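Glutamic acid/alanine-rich protein (PDB 2Y44) is a surface protein of Trypanosoma congolense whose elongated, helical ectodomain probably forms part of the coat on the parasite's cell surface. Local coordinates at residues K1-C9 with E113-K121; A39-V47 with A60-A71. All coordinates share one frame; numbering follows the deposited sequence.

Contact 1. Residues K1-C9 with E113-K121; sequences KVEEVQTMC and EPIRTAAKK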
loop_
_atom_site.group_PDB
_atom_site.type_symbol
_atom_site.label_atom_id
_atom_site.label_comp_id
_atom_site.label_asym_id
_atom_site.label_seq_id
_atom_site.Cartn_x
_atom_site.Cartn_y
_atom_site.Cartn_z
ATOM N N LYS A 1 31.289 5.668 -4.002
ATOM C CA LYS A 1 31.841 5.494 -2.606
ATOM C C LYS A 1 30.889 4.660 -1.787
ATOM O O LYS A 1 29.729 4.496 -2.182
ATOM C CB LYS A 1 32.052 6.846 -1.943
ATOM C CG LYS A 1 33.098 7.693 -2.674
ATOM C CD LYS A 1 34.430 6.952 -2.773
ATOM C CE LYS A 1 35.286 7.102 -1.517
ATOM N NZ LYS A 1 36.746 7.242 -1.869
ATOM N N VAL A 2 31.360 4.096 -0.671
ATOM C CA VAL A 2 30.544 3.113 0.035
ATOM C C VAL A 2 29.250 3.741 0.603
ATOM O O VAL A 2 28.222 3.074 0.680
ATOM C CB VAL A 2 31.321 2.405 1.149
ATOM C CG1 VAL A 2 31.674 3.387 2.253
ATOM C CG2 VAL A 2 30.503 1.205 1.716
ATOM N N GLU A 3 29.302 5.021 0.989
ATOM C CA GLU A 3 28.076 5.685 1.460
ATOM C C GLU A 3 26.989 5.632 0.381
ATOM O O GLU A 3 25.810 5.424 0.651
ATOM C CB GLU A 3 28.356 7.133 1.891
ATOM C CG GLU A 3 27.138 7.882 2.397
ATOM C CD GLU A 3 27.468 9.278 2.924
ATOM O OE1 GLU A 3 28.517 9.839 2.534
ATOM O OE2 GLU A 3 26.631 9.818 3.692
ATOM N N GLU A 4 27.384 5.908 -0.850
ATOM C CA GLU A 4 26.425 5.908 -1.931
ATOM C C GLU A 4 25.870 4.507 -2.182
ATOM O O GLU A 4 24.695 4.343 -2.486
ATOM C CB GLU A 4 27.141 6.410 -3.171
ATOM C CG GLU A 4 26.282 7.185 -4.012
ATOM C CD GLU A 4 26.106 6.495 -5.291
ATOM O OE1 GLU A 4 25.497 5.394 -5.260
ATOM O OE2 GLU A 4 26.713 6.971 -6.282
ATOM N N VAL A 5 26.736 3.504 -2.066
ATOM C CA VAL A 5 26.327 2.120 -2.299
ATOM C C VAL A 5 25.321 1.676 -1.266
ATOM O O VAL A 5 24.312 1.051 -1.610
ATOM C CB VAL A 5 27.518 1.171 -2.272
ATOM C CG1 VAL A 5 27.059 -0.276 -2.428
ATOM C CG2 VAL A 5 28.497 1.519 -3.424
ATOM N N GLN A 6 25.577 2.023 -0.010
ATOM C CA GLN A 6 24.683 1.638 1.069
ATOM C C GLN A 6 23.372 2.387 0.972
ATOM O O GLN A 6 22.295 1.854 1.249
ATOM C CB GLN A 6 25.316 1.933 2.415
ATOM C CG GLN A 6 26.425 0.945 2.825
ATOM C CD GLN A 6 25.906 -0.461 3.226
ATOM O OE1 GLN A 6 24.871 -0.948 2.736
ATOM N NE2 GLN A 6 26.627 -1.107 4.153
ATOM N N THR A 7 23.451 3.629 0.500
ATOM C CA THR A 7 22.224 4.430 0.342
ATOM C C THR A 7 21.367 3.929 -0.832
ATOM O O THR A 7 20.142 3.855 -0.747
ATOM C CB THR A 7 22.619 5.952 0.259
ATOM O OG1 THR A 7 23.307 6.307 1.464
ATOM C CG2 THR A 7 21.426 6.828 0.126
ATOM N N MET A 8 22.023 3.488 -1.905
ATOM C CA MET A 8 21.357 2.883 -3.046
ATOM C C MET A 8 20.747 1.554 -2.592
ATOM O O MET A 8 19.668 1.184 -3.051
ATOM C CB MET A 8 22.360 2.631 -4.179
ATOM C CG MET A 8 21.777 1.853 -5.372
ATOM S SD MET A 8 22.665 2.075 -6.922
ATOM C CE MET A 8 24.315 2.577 -6.304
ATOM N N CYS A 9 21.455 0.849 -1.711
ATOM C CA CYS A 9 20.935 -0.392 -1.144
ATOM C C CYS A 9 19.616 -0.166 -0.396
ATOM O O CYS A 9 18.677 -0.929 -0.572
ATOM C CB CYS A 9 21.953 -1.022 -0.185
ATOM S SG CYS A 9 21.244 -2.486 0.544
ATOM N N GLU A 113 37.090 -3.208 -1.146
ATOM C CA GLU A 113 36.393 -4.272 -0.449
ATOM C C GLU A 113 35.077 -3.828 0.197
ATOM O O GLU A 113 34.062 -4.491 0.003
ATOM C CB GLU A 113 37.289 -5.012 0.547
ATOM C CG GLU A 113 36.542 -6.115 1.300
ATOM C CD GLU A 113 37.328 -7.407 1.420
ATOM O OE1 GLU A 113 38.305 -7.604 0.658
ATOM O OE2 GLU A 113 36.959 -8.237 2.284
ATOM N N PRO A 114 35.077 -2.688 0.925
ATOM C CA PRO A 114 33.817 -2.328 1.601
ATOM C C PRO A 114 32.710 -2.065 0.583
ATOM O O PRO A 114 31.532 -2.271 0.869
ATOM C CB PRO A 114 34.180 -1.038 2.354
ATOM C CG PRO A 114 35.665 -1.185 2.633
ATOM C CD PRO A 114 36.190 -1.807 1.348
ATOM N N ILE A 115 33.101 -1.655 -0.614
ATOM C CA ILE A 115 32.115 -1.367 -1.654
ATOM C C ILE A 115 31.564 -2.674 -2.241
ATOM O O ILE A 115 30.364 -2.849 -2.354
ATOM C CB ILE A 115 32.713 -0.474 -2.751
ATOM C CG1 ILE A 115 32.714 0.983 -2.269
ATOM C CG2 ILE A 115 31.940 -0.597 -4.051
ATOM C CD1 ILE A 115 33.930 1.752 -2.657
ATOM N N ARG A 116 32.434 -3.635 -2.524
ATOM C CA ARG A 116 31.929 -4.930 -3.025
ATOM C C ARG A 116 31.024 -5.571 -2.002
ATOM O O ARG A 116 30.053 -6.250 -2.348
ATOM C CB ARG A 116 33.096 -5.883 -3.331
ATOM C CG ARG A 116 33.906 -5.470 -4.509
ATOM C CD ARG A 116 34.729 -6.612 -5.025
ATOM N NE ARG A 116 35.482 -6.221 -6.210
ATOM C CZ ARG A 116 36.573 -6.842 -6.652
ATOM N NH1 ARG A 116 37.057 -7.912 -6.012
ATOM N NH2 ARG A 116 37.195 -6.375 -7.733
ATOM N N THR A 117 31.457 -5.491 -0.745
ATOM C CA THR A 117 30.764 -6.108 0.374
ATOM C C THR A 117 29.396 -5.481 0.619
ATOM O O THR A 117 28.428 -6.199 0.877
ATOM C CB THR A 117 31.614 -6.016 1.652
ATOM O OG1 THR A 117 32.853 -6.726 1.452
ATOM C CG2 THR A 117 30.860 -6.592 2.851
ATOM N N ALA A 118 29.344 -4.141 0.607
ATOM C CA ALA A 118 28.085 -3.419 0.823
ATOM C C ALA A 118 27.103 -3.796 -0.302
ATOM O O ALA A 118 25.914 -4.060 -0.037
ATOM C CB ALA A 118 28.334 -1.898 0.830
ATOM N N ALA A 119 27.614 -3.881 -1.534
ATOM C CA ALA A 119 26.785 -4.318 -2.657
ATOM C C ALA A 119 26.346 -5.791 -2.563
ATOM O O ALA A 119 25.165 -6.107 -2.758
ATOM C CB ALA A 119 27.446 -4.008 -4.010
ATOM N N LYS A 120 27.298 -6.675 -2.241
ATOM C CA LYS A 120 26.992 -8.097 -2.199
ATOM C C LYS A 120 25.975 -8.396 -1.093
ATOM O O LYS A 120 25.046 -9.191 -1.296
ATOM C CB LYS A 120 28.266 -8.916 -2.002
ATOM C CG LYS A 120 28.005 -10.413 -1.962
ATOM C CD LYS A 120 29.223 -11.149 -1.408
ATOM C CE LYS A 120 29.019 -12.669 -1.604
ATOM N NZ LYS A 120 30.306 -13.351 -1.253
ATOM N N LYS A 121 26.117 -7.744 0.053
ATOM C CA LYS A 121 25.243 -8.045 1.172
ATOM C C LYS A 121 23.878 -7.358 0.998
ATOM O O LYS A 121 22.953 -7.611 1.753
ATOM C CB LYS A 121 25.906 -7.711 2.507
ATOM C CG LYS A 121 26.008 -6.243 2.824
ATOM C CD LYS A 121 25.039 -5.872 3.947
ATOM C CE LYS A 121 23.710 -5.343 3.375
ATOM N NZ LYS A 121 22.825 -4.787 4.416
#
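V2, V5 and Q6 close around the methyl of A118. Its CB lies 3.9 Å from V2 CG2, 3.9 Å from V5 CG1 and 3.7 Å from Q6 CD, so three side chains of helix 2-16 converge on one methyl. The Q6 approach is broadside. Its amide N and O are almost as near the methyl as the amide carbon, which puts A118 over the flat of the group, and the chain reaches this place because it folds back at chi2 (-72°). V2 points CG2 across the interface, and this branch also rests 3.7 Å from the carbonyl O of P114.

The frame is a pair of almost exactly parallel helices, their axes 2° apart in direction and 9.0 Å apart at closest approach, within the helical bundle of the GARP ectodomain. No hydrogen bond joins the two segments, so the contact is one of apolar packing.

I115 packs beside V2 at its N-terminal end. Its CG1 stands beside its own backbone N, on the far side from the carbonyl carbon (chi1 -80°), and comes to 3.8 Å from V2 N, meeting the V2 backbone and CB. The CG2 branch of I115 turns instead to V5, whose side chain it meets at about a right angle, CG2 to CG2 at 4.1 Å. The other branch of V5, CG1, reaches the methyl of A118 and lies 3.8 Å from A119 N.

C9, at the end of segment 1-9, is joined by a disulfide to C122, just past helix 113-120, which fixes helix 2-16 covalently to the chain following that helix. L106 of helix 57-107 touches both V5 and A119, closing one flank of the pair, while T7 on helix 2-16 packs against A140, L141 and L144 of helix 131-144.

Contact 2. Residues A39-V47 with A60-A71; sequences AKERAEKAV and ATEAAARAAAAA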
loop_
_atom_site.group_PDB
_atom_site.type_symbol
_atom_site.label_atom_id
_atom_site.label_comp_id
_atom_site.label_asym_id
_atom_site.label_seq_id
_atom_site.Cartn_x
_atom_site.Cartn_y
_atom_site.Cartn_z
ATOM N N ALA A 39 -21.645 -6.752 8.246
ATOM C CA ALA A 39 -22.463 -5.813 9.044
ATOM C C ALA A 39 -23.734 -5.475 8.274
ATOM O O ALA A 39 -24.814 -5.334 8.874
ATOM C CB ALA A 39 -21.667 -4.528 9.423
ATOM N N LYS A 40 -23.601 -5.242 6.966
ATOM C CA LYS A 40 -24.780 -5.058 6.121
ATOM C C LYS A 40 -25.761 -6.213 6.274
ATOM O O LYS A 40 -26.940 -5.993 6.460
ATOM C CB LYS A 40 -24.387 -4.971 4.641
ATOM C CG LYS A 40 -25.587 -4.926 3.783
ATOM C CD LYS A 40 -25.244 -4.893 2.317
ATOM C CE LYS A 40 -26.515 -4.898 1.473
ATOM N NZ LYS A 40 -26.209 -5.001 -0.021
ATOM N N GLU A 41 -25.272 -7.442 6.172
ATOM C CA GLU A 41 -26.167 -8.609 6.253
ATOM C C GLU A 41 -26.866 -8.663 7.616
ATOM O O GLU A 41 -28.050 -9.005 7.685
ATOM C CB GLU A 41 -25.401 -9.918 6.037
ATOM C CG GLU A 41 -26.304 -11.121 6.084
ATOM C CD GLU A 41 -25.681 -12.362 5.466
ATOM O OE1 GLU A 41 -24.443 -12.379 5.262
ATOM O OE2 GLU A 41 -26.439 -13.310 5.156
ATOM N N ARG A 42 -26.151 -8.340 8.687
ATOM C CA ARG A 42 -26.765 -8.307 10.011
ATOM C C ARG A 42 -27.901 -7.278 10.065
ATOM O O ARG A 42 -28.979 -7.567 10.595
ATOM C CB ARG A 42 -25.737 -8.104 11.139
ATOM C CG ARG A 42 -24.857 -9.363 11.401
ATOM C CD ARG A 42 -24.015 -9.211 12.688
ATOM N NE ARG A 42 -23.089 -8.086 12.608
ATOM C CZ ARG A 42 -21.886 -8.141 12.032
ATOM N NH1 ARG A 42 -21.412 -9.286 11.573
ATOM N NH2 ARG A 42 -21.113 -7.070 12.027
ATOM N N ALA A 43 -27.670 -6.107 9.485
ATOM C CA ALA A 43 -28.634 -5.024 9.543
ATOM C C ALA A 43 -29.852 -5.392 8.673
ATOM O O ALA A 43 -30.977 -5.056 9.010
ATOM C CB ALA A 43 -27.970 -3.657 9.042
ATOM N N GLU A 44 -29.628 -6.099 7.551
ATOM C CA GLU A 44 -30.749 -6.450 6.644
ATOM C C GLU A 44 -31.630 -7.556 7.254
ATOM O O GLU A 44 -32.853 -7.493 7.173
ATOM C CB GLU A 44 -30.253 -6.870 5.246
ATOM C CG GLU A 44 -29.388 -5.796 4.507
ATOM C CD GLU A 44 -30.145 -4.567 4.034
ATOM O OE1 GLU A 44 -31.370 -4.574 4.107
ATOM O OE2 GLU A 44 -29.503 -3.566 3.610
ATOM N N LYS A 45 -31.001 -8.490 7.955
ATOM C CA LYS A 45 -31.736 -9.470 8.768
ATOM C C LYS A 45 -32.546 -8.801 9.868
ATOM O O LYS A 45 -33.722 -9.151 10.085
ATOM C CB LYS A 45 -30.770 -10.507 9.356
ATOM C CG LYS A 45 -30.213 -11.404 8.280
ATOM C CD LYS A 45 -29.242 -12.445 8.878
ATOM C CE LYS A 45 -29.648 -12.954 10.259
ATOM N NZ LYS A 45 -28.747 -14.137 10.613
ATOM N N ALA A 46 -31.950 -7.794 10.502
ATOM C CA ALA A 46 -32.639 -7.043 11.557
ATOM C C ALA A 46 -33.912 -6.364 11.005
ATOM O O ALA A 46 -34.940 -6.321 11.696
ATOM C CB ALA A 46 -31.694 -6.033 12.207
ATOM N N VAL A 47 -33.863 -5.873 9.774
ATOM C CA VAL A 47 -35.053 -5.307 9.108
ATOM C C VAL A 47 -36.161 -6.338 8.934
ATOM O O VAL A 47 -37.317 -6.088 9.249
ATOM C CB VAL A 47 -34.738 -4.728 7.700
ATOM C CG1 VAL A 47 -36.057 -4.420 6.979
ATOM C CG2 VAL A 47 -33.842 -3.501 7.824
ATOM N N ALA A 60 -34.979 0.174 11.876
ATOM C CA ALA A 60 -34.107 -0.893 11.340
ATOM C C ALA A 60 -33.770 -0.568 9.888
ATOM O O ALA A 60 -32.639 -0.771 9.445
ATOM C CB ALA A 60 -34.793 -2.251 11.415
ATOM N N THR A 61 -34.769 -0.093 9.145
ATOM C CA THR A 61 -34.586 0.141 7.710
ATOM C C THR A 61 -33.552 1.266 7.518
ATOM O O THR A 61 -32.673 1.197 6.654
ATOM C CB THR A 61 -35.935 0.519 7.066
ATOM O OG1 THR A 61 -36.842 -0.588 7.214
ATOM C CG2 THR A 61 -35.779 0.861 5.608
ATOM N N GLU A 62 -33.634 2.290 8.355
ATOM C CA GLU A 62 -32.729 3.425 8.202
ATOM C C GLU A 62 -31.321 2.985 8.524
ATOM O O GLU A 62 -30.371 3.315 7.810
ATOM C CB GLU A 62 -33.190 4.552 9.137
ATOM C CG GLU A 62 -34.547 5.056 8.701
ATOM C CD GLU A 62 -35.398 5.578 9.827
ATOM O OE1 GLU A 62 -34.858 5.852 10.923
ATOM O OE2 GLU A 62 -36.627 5.694 9.597
ATOM N N ALA A 63 -31.193 2.136 9.535
ATOM C CA ALA A 63 -29.886 1.647 9.906
ATOM C C ALA A 63 -29.323 0.755 8.796
ATOM O O ALA A 63 -28.152 0.864 8.475
ATOM C CB ALA A 63 -29.933 0.915 11.253
ATOM N N ALA A 64 -30.157 -0.117 8.224
ATOM C CA ALA A 64 -29.704 -1.004 7.142
ATOM C C ALA A 64 -29.269 -0.247 5.889
ATOM O O ALA A 64 -28.273 -0.594 5.242
ATOM C CB ALA A 64 -30.753 -2.076 6.824
ATOM N N ALA A 65 -29.989 0.819 5.571
ATOM C CA ALA A 65 -29.614 1.658 4.444
ATOM C C ALA A 65 -28.204 2.215 4.653
ATOM O O ALA A 65 -27.391 2.236 3.717
ATOM C CB ALA A 65 -30.631 2.811 4.289
ATOM N N ARG A 66 -27.915 2.704 5.853
ATOM C CA ARG A 66 -26.557 3.200 6.159
ATOM C C ARG A 66 -25.495 2.132 6.058
ATOM O O ARG A 66 -24.419 2.360 5.496
ATOM C CB ARG A 66 -26.508 3.792 7.545
ATOM C CG ARG A 66 -27.182 5.111 7.613
ATOM C CD ARG A 66 -26.723 5.850 8.842
ATOM N NE ARG A 66 -27.053 7.256 8.703
ATOM C CZ ARG A 66 -26.209 8.194 8.274
ATOM N NH1 ARG A 66 -24.944 7.911 8.002
ATOM N NH2 ARG A 66 -26.630 9.441 8.163
ATOM N N ALA A 67 -25.811 0.952 6.577
ATOM C CA ALA A 67 -24.836 -0.141 6.583
ATOM C C ALA A 67 -24.577 -0.607 5.173
ATOM O O ALA A 67 -23.449 -0.919 4.841
ATOM C CB ALA A 67 -25.351 -1.321 7.422
ATOM N N ALA A 68 -25.631 -0.703 4.366
ATOM C CA ALA A 68 -25.526 -1.107 2.967
ATOM C C ALA A 68 -24.713 -0.116 2.144
ATOM O O ALA A 68 -23.925 -0.537 1.292
ATOM C CB ALA A 68 -26.915 -1.275 2.320
ATOM N N ALA A 69 -24.983 1.171 2.324
ATOM C CA ALA A 69 -24.209 2.200 1.607
ATOM C C ALA A 69 -22.720 2.113 1.979
ATOM O O ALA A 69 -21.838 2.260 1.109
ATOM C CB ALA A 69 -24.778 3.598 1.940
ATOM N N ALA A 70 -22.432 1.851 3.260
ATOM C CA ALA A 70 -21.054 1.724 3.707
ATOM C C ALA A 70 -20.369 0.507 3.128
ATOM O O ALA A 70 -19.233 0.595 2.723
ATOM C CB ALA A 70 -20.950 1.729 5.242
ATOM N N ALA A 71 -21.076 -0.622 3.023
ATOM C CA ALA A 71 -20.515 -1.823 2.399
ATOM C C ALA A 71 -20.259 -1.603 0.915
ATOM O O ALA A 71 -19.249 -2.068 0.392
ATOM C CB ALA A 71 -21.488 -3.007 2.601
HETATM O O HOH W 1 -24.445 -2.723 -0.452
HETATM O O HOH W 2 -31.193 -2.873 10.675
#
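A60 O accepts two hydrogen bonds, from A64 N and from a water 2.8 Å from A60 O; the same water donates to A43 O at 2.8 Å. The water thus bridges two helix carbonyls across the interface. V47 CG2 packs against the same carbonyl, 3.4 Å from A60 O, and touches A64 CB at 3.5 Å; this branch is wedged against A60, T61 and A64.

A43 sits one turn earlier, its CB 3.9 Å from both A64 CB and A67 CB. K40 has CG opposite its backbone N (chi1 174°) and is extended through to NZ; it lies lengthwise along A68, CE to A68 CB 3.7 Å, which carries NZ to a second water that donates to A68 O. E44, bent at chi2 (-70°), lays OE1 on A64 CB and OE2 on A68 CB, 3.7 Å each.

K40, A43 and V47 against A60, A64, A67 and A71 follow the three-four spacing of a coiled coil, consistent with the one predicted for residues 33-60, here continued by the partner helix. The axes run antiparallel (159°) and approach to 8.3 Å, a closeness that alanine allows and that resembles an Alacoil. Helix 149-183 covers one side of the pair: its A180 touches both A39 and A70, and its A183 meets R66.

Overall arrangement
Contacts 1 and 2 lie on opposite sides of the chain's centre, their own centres 57 Å apart and their nearest atoms about 38 Å apart. Along the chain contact 2 is nested inside contact 1: segment 1-9 comes first, then 39-47 and 60-71, and 113-121 last. Contact 2 joins helices 18-53 and 57-107 near the turn between them, whereas contact 1 brings helix 2-16 beside helix 113-120 after the chain has run out and back. Helix 57-107 also reaches contact 1 through L106. The two contacts thus hold neighbouring helices together toward opposite ends of a rod-like ectodomain, a shape consistent with its place on the parasite surface.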